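PDB 4YXT: polyketide biosynthesis 3-hydroxy-3-methylglutaryl-ACP synthase PksG from Bacillus subtilis, which catalyses the aldol condensation of acetyl-ACP with a carrier-bound beta-ketothioester polyketide intermediate during biosynthesis of the antibiotic bacillaene. Local coordinates for residues 1-13 with 172-186. The protein carries 1 engineered substitution. Sequence-based numbering, arbitrary orientation.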
loop_
_atom_site.group_PDB
_atom_site.type_symbol
_atom_site.label_atom_id
_atom_site.label_comp_id
_atom_site.label_asym_id
_atom_site.label_seq_id
_atom_site.Cartn_x
_atom_site.Cartn_y
_atom_site.Cartn_z
ATOM N N MET A 1 -10.778 -17.434 -20.390
ATOM C CA MET A 1 -10.213 -17.439 -19.017
ATOM C C MET A 1 -8.735 -17.047 -19.156
ATOM O O MET A 1 -7.876 -17.864 -19.479
ATOM C CB MET A 1 -10.408 -18.815 -18.377
ATOM C CG MET A 1 -11.757 -19.466 -18.699
ATOM S SD MET A 1 -11.888 -20.271 -20.330
ATOM C CE MET A 1 -13.656 -20.560 -20.429
ATOM N N VAL A 2 -8.475 -15.765 -18.964
ATOM C CA VAL A 2 -7.194 -15.136 -19.309
ATOM C C VAL A 2 -6.020 -15.666 -18.460
ATOM O O VAL A 2 -6.207 -16.043 -17.320
ATOM C CB VAL A 2 -7.315 -13.603 -19.147
ATOM C CG1 VAL A 2 -7.408 -13.257 -17.686
ATOM C CG2 VAL A 2 -6.148 -12.874 -19.775
ATOM N N SER A 3 -4.825 -15.715 -19.046
ATOM C CA SER A 3 -3.637 -16.130 -18.313
ATOM C C SER A 3 -3.130 -14.890 -17.614
ATOM O O SER A 3 -3.346 -13.777 -18.123
ATOM C CB SER A 3 -2.559 -16.675 -19.250
ATOM O OG SER A 3 -3.023 -17.785 -20.008
ATOM N N ALA A 4 -2.456 -15.085 -16.472
ATOM C CA ALA A 4 -1.840 -13.983 -15.724
ATOM C C ALA A 4 -0.512 -14.362 -15.058
ATOM O O ALA A 4 -0.309 -15.477 -14.599
ATOM C CB ALA A 4 -2.825 -13.409 -14.707
ATOM N N GLY A 5 0.392 -13.400 -15.071
ATOM C CA GLY A 5 1.580 -13.450 -14.270
ATOM C C GLY A 5 2.694 -12.688 -14.910
ATOM O O GLY A 5 2.466 -11.656 -15.514
ATOM N N ILE A 6 3.908 -13.205 -14.770
ATOM C CA ILE A 6 5.097 -12.424 -15.086
ATOM C C ILE A 6 5.474 -12.567 -16.581
ATOM O O ILE A 6 5.758 -13.652 -17.043
ATOM C CB ILE A 6 6.294 -12.804 -14.154
ATOM C CG1 ILE A 6 5.905 -12.686 -12.681
ATOM C CG2 ILE A 6 7.526 -12.021 -14.496
ATOM C CD1 ILE A 6 7.000 -13.077 -11.687
ATOM N N GLU A 7 5.526 -11.442 -17.290
ATOM C CA GLU A 7 6.071 -11.360 -18.648
ATOM C C GLU A 7 7.560 -11.057 -18.610
ATOM O O GLU A 7 8.326 -11.510 -19.440
ATOM C CB GLU A 7 5.321 -10.290 -19.461
ATOM C CG GLU A 7 3.841 -10.615 -19.532
ATOM C CD GLU A 7 3.068 -9.704 -20.460
ATOM O OE1 GLU A 7 3.539 -8.589 -20.749
ATOM O OE2 GLU A 7 1.984 -10.095 -20.895
ATOM N N ALA A 8 8.003 -10.314 -17.612
ATOM C CA ALA A 8 9.393 -9.970 -17.595
ATOM C C ALA A 8 9.717 -9.516 -16.170
ATOM O O ALA A 8 8.842 -9.020 -15.505
ATOM C CB ALA A 8 9.648 -8.872 -18.616
ATOM N N MET A 9 10.946 -9.742 -15.709
ATOM C CA MET A 9 11.367 -9.228 -14.389
ATOM C C MET A 9 12.867 -8.993 -14.334
ATOM O O MET A 9 13.610 -9.710 -14.959
ATOM C CB MET A 9 10.898 -10.140 -13.227
ATOM C CG MET A 9 11.741 -11.366 -12.953
ATOM S SD MET A 9 10.969 -12.481 -11.739
ATOM C CE MET A 9 11.092 -11.512 -10.251
ATOM N N ASN A 10 13.276 -7.966 -13.596
ATOM C CA ASN A 10 14.647 -7.530 -13.557
ATOM C C ASN A 10 15.077 -7.039 -12.194
ATOM O O ASN A 10 14.313 -6.452 -11.469
ATOM C CB ASN A 10 14.920 -6.430 -14.573
ATOM C CG ASN A 10 16.412 -6.113 -14.668
ATOM O OD1 ASN A 10 17.225 -7.017 -14.654
ATOM N ND2 ASN A 10 16.763 -4.886 -14.662
ATOM N N VAL A 11 16.342 -7.246 -11.883
ATOM C CA VAL A 11 16.865 -7.033 -10.549
ATOM C C VAL A 11 17.826 -5.919 -10.707
ATOM O O VAL A 11 18.515 -5.946 -11.687
ATOM C CB VAL A 11 17.677 -8.281 -10.068
ATOM C CG1 VAL A 11 18.443 -8.026 -8.773
ATOM C CG2 VAL A 11 16.758 -9.460 -9.891
ATOM N N PHE A 12 17.804 -4.953 -9.777
ATOM C CA PHE A 12 18.902 -4.016 -9.507
ATOM C C PHE A 12 19.406 -4.224 -8.080
ATOM O O PHE A 12 18.711 -3.870 -7.094
ATOM C CB PHE A 12 18.473 -2.561 -9.592
ATOM C CG PHE A 12 19.634 -1.595 -9.557
ATOM C CD1 PHE A 12 20.457 -1.458 -10.662
ATOM C CD2 PHE A 12 19.913 -0.838 -8.428
ATOM C CE1 PHE A 12 21.543 -0.580 -10.662
ATOM C CE2 PHE A 12 20.990 0.045 -8.428
ATOM C CZ PHE A 12 21.808 0.166 -9.548
ATOM N N GLY A 13 20.608 -4.796 -7.980
ATOM C CA GLY A 13 21.282 -5.039 -6.699
ATOM C C GLY A 13 22.433 -4.103 -6.404
ATOM O O GLY A 13 23.448 -4.517 -5.873
ATOM N N ALA A 172 16.261 -3.853 -5.595
ATOM C CA ALA A 172 14.926 -3.685 -6.125
ATOM C C ALA A 172 14.747 -4.692 -7.196
ATOM O O ALA A 172 15.715 -5.077 -7.865
ATOM C CB ALA A 172 14.663 -2.270 -6.651
ATOM N N VAL A 173 13.528 -5.189 -7.290
ATOM C CA VAL A 173 13.119 -6.073 -8.362
ATOM C C VAL A 173 11.824 -5.527 -9.004
ATOM O O VAL A 173 10.854 -5.202 -8.296
ATOM C CB VAL A 173 12.829 -7.520 -7.891
ATOM C CG1 VAL A 173 12.492 -8.436 -9.081
ATOM C CG2 VAL A 173 13.988 -8.140 -7.152
ATOM N N ALA A 174 11.803 -5.452 -10.329
ATOM C CA ALA A 174 10.688 -4.886 -11.022
ATOM C C ALA A 174 10.095 -6.030 -11.776
ATOM O O ALA A 174 10.824 -6.817 -12.384
ATOM C CB ALA A 174 11.159 -3.784 -11.957
ATOM N N VAL A 175 8.782 -6.152 -11.732
ATOM C CA VAL A 175 8.074 -7.258 -12.307
ATOM C C VAL A 175 6.934 -6.678 -13.170
ATOM O O VAL A 175 6.059 -5.997 -12.641
ATOM C CB VAL A 175 7.446 -8.132 -11.193
ATOM C CG1 VAL A 175 6.571 -9.232 -11.769
ATOM C CG2 VAL A 175 8.458 -8.778 -10.236
ATOM N N LEU A 176 6.940 -7.002 -14.471
ATOM C CA LEU A 176 5.895 -6.687 -15.414
ATOM C C LEU A 176 4.893 -7.801 -15.510
ATOM O O LEU A 176 5.248 -8.906 -15.800
ATOM C CB LEU A 176 6.500 -6.505 -16.808
ATOM C CG LEU A 176 5.552 -5.977 -17.898
ATOM C CD1 LEU A 176 5.219 -4.497 -17.737
ATOM C CD2 LEU A 176 6.182 -6.244 -19.259
ATOM N N VAL A 177 3.624 -7.491 -15.280
ATOM C CA VAL A 177 2.587 -8.457 -15.111
ATOM C C VAL A 177 1.593 -8.208 -16.242
ATOM O O VAL A 177 1.226 -7.041 -16.564
ATOM C CB VAL A 177 1.920 -8.325 -13.719
ATOM C CG1 VAL A 177 0.803 -9.320 -13.530
ATOM C CG2 VAL A 177 2.952 -8.467 -12.591
ATOM N N GLY A 178 1.173 -9.300 -16.867
ATOM C CA GLY A 178 0.400 -9.204 -18.092
ATOM C C GLY A 178 -0.318 -10.460 -18.505
ATOM O O GLY A 178 -0.327 -11.465 -17.777
ATOM N N GLU A 179 -0.926 -10.401 -19.687
ATOM C CA GLU A 179 -1.736 -11.507 -20.165
ATOM C C GLU A 179 -0.943 -12.579 -20.914
ATOM O O GLU A 179 -1.467 -13.631 -21.163
ATOM C CB GLU A 179 -2.905 -10.961 -21.000
ATOM C CG GLU A 179 -3.777 -9.941 -20.248
ATOM C CD GLU A 179 -4.844 -9.339 -21.138
ATOM O OE1 GLU A 179 -4.810 -9.658 -22.348
ATOM O OE2 GLU A 179 -5.718 -8.575 -20.657
ATOM N N ASN A 180 0.332 -12.356 -21.204
ATOM C CA ASN A 180 1.186 -13.408 -21.804
ATOM C C ASN A 180 2.386 -13.804 -20.951
ATOM O O ASN A 180 3.511 -13.538 -21.321
ATOM C CB ASN A 180 1.698 -12.983 -23.198
ATOM C CG ASN A 180 2.463 -14.104 -23.883
ATOM O OD1 ASN A 180 2.182 -15.311 -23.651
ATOM N ND2 ASN A 180 3.457 -13.734 -24.711
ATOM N N PRO A 181 2.149 -14.473 -19.818
ATOM C CA PRO A 181 3.171 -14.640 -18.792
ATOM C C PRO A 181 4.123 -15.861 -19.016
ATOM O O PRO A 181 4.011 -16.910 -18.345
ATOM C CB PRO A 181 2.306 -14.812 -17.543
ATOM C CG PRO A 181 1.164 -15.625 -18.051
ATOM C CD PRO A 181 0.842 -14.983 -19.350
ATOM N N GLU A 182 5.099 -15.701 -19.902
ATOM C CA GLU A 182 6.064 -16.804 -20.149
ATOM C C GLU A 182 7.022 -17.028 -19.006
ATOM O O GLU A 182 7.481 -18.139 -18.789
ATOM C CB GLU A 182 6.893 -16.534 -21.405
ATOM C CG GLU A 182 6.067 -16.358 -22.661
ATOM C CD GLU A 182 5.555 -17.657 -23.275
ATOM O OE1 GLU A 182 5.959 -18.775 -22.849
ATOM O OE2 GLU A 182 4.744 -17.536 -24.227
ATOM N N VAL A 183 7.365 -15.966 -18.296
ATOM C CA VAL A 183 8.340 -16.083 -17.225
ATOM C C VAL A 183 7.733 -16.819 -15.996
ATOM O O VAL A 183 8.349 -17.730 -15.413
ATOM C CB VAL A 183 8.928 -14.697 -16.864
ATOM C CG1 VAL A 183 9.889 -14.815 -15.702
ATOM C CG2 VAL A 183 9.613 -14.041 -18.063
ATOM N N PHE A 184 6.515 -16.456 -15.600
ATOM C CA PHE A 184 5.859 -17.130 -14.464
ATOM C C PHE A 184 4.336 -16.949 -14.583
ATOM O O PHE A 184 3.768 -15.859 -14.307
ATOM C CB PHE A 184 6.478 -16.601 -13.135
ATOM C CG PHE A 184 6.001 -17.271 -11.900
ATOM C CD1 PHE A 184 6.479 -18.510 -11.539
ATOM C CD2 PHE A 184 5.119 -16.610 -11.046
ATOM C CE1 PHE A 184 6.059 -19.125 -10.349
ATOM C CE2 PHE A 184 4.662 -17.197 -9.878
ATOM C CZ PHE A 184 5.149 -18.469 -9.518
ATOM N N GLN A 185 3.677 -18.015 -15.055
ATOM C CA GLN A 185 2.261 -18.026 -15.113
ATOM C C GLN A 185 1.694 -18.555 -13.806
ATOM O O GLN A 185 1.978 -19.670 -13.391
ATOM C CB GLN A 185 1.765 -18.900 -16.260
ATOM C CG GLN A 185 0.301 -18.660 -16.475
ATOM C CD GLN A 185 -0.247 -19.429 -17.657
ATOM O OE1 GLN A 185 0.504 -19.956 -18.465
ATOM N NE2 GLN A 185 -1.569 -19.498 -17.757
ATOM N N ILE A 186 0.886 -17.756 -13.139
ATOM C CA ILE A 186 0.374 -18.194 -11.858
ATOM C C ILE A 186 -0.701 -19.269 -12.070
ATOM O O ILE A 186 -1.407 -19.259 -13.050
ATOM C CB ILE A 186 -0.190 -17.001 -11.055
ATOM C CG1 ILE A 186 -1.294 -16.289 -11.842
ATOM C CG2 ILE A 186 0.903 -16.001 -10.746
ATOM C CD1 ILE A 186 -2.701 -16.687 -11.416
#
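Glu-7 reaches over the turn that follows strand 172-178, and its OE2 accepts the backbone N-H of Asn-180 at 2.8 Å, N-H...O 160°, through the anti lone pair. Two torsions account for the reach: CG lies anti to the carbonyl carbon (chi1 -59°), and the chain then runs extended beyond CG. The buried carboxylate is gripped at both oxygens, since OE1 forms a salt bridge with Lys-137. Gly-178 CA lies 3.6 Å from Glu-7 CD, so the carboxyl group packs directly against backbone.

The backbone bends at the same point. An extra residue enters the strand here, Glu-7 and Ala-8 together pairing with Leu-176 as a classic beta bulge, whose two bonds run from Glu-7 N to Leu-176 O and from Leu-176 N to Ala-8 O. Val-183 and Phe-184 form a second classic bulge opposite Ile-6. Pro-181, centre of an inverse gamma turn, lays its CB 3.4 Å from Gly-5 C.

Ile-6 packs against both arms of 172-186: CG1 meets Val-175 CG1 of strand 172-178 at 3.6 Å, CG2 meets CB of Val-183, at the end of the turn, at 3.8 Å, and CD1 touches Phe-184 CB of the second strand. Farther along, Met-9 CG sits between the backbone N and the carbonyl carbon (chi1 81°), and a bend at chi3 brings CE to 3.6 Å from Val-173 CG1 while it also touches Val-175 CG2. Helix 301-312 covers this face, with Phe-303 against Met-9 and Val-173; Asn-10, on the other face, gives its ND2 to Ala-58 O of helix 51-64.

Strand 5-12 thus runs antiparallel between strands 170-178 and 184-195, a central-strand position within the helix-covered beta core of the thiolase-like fold.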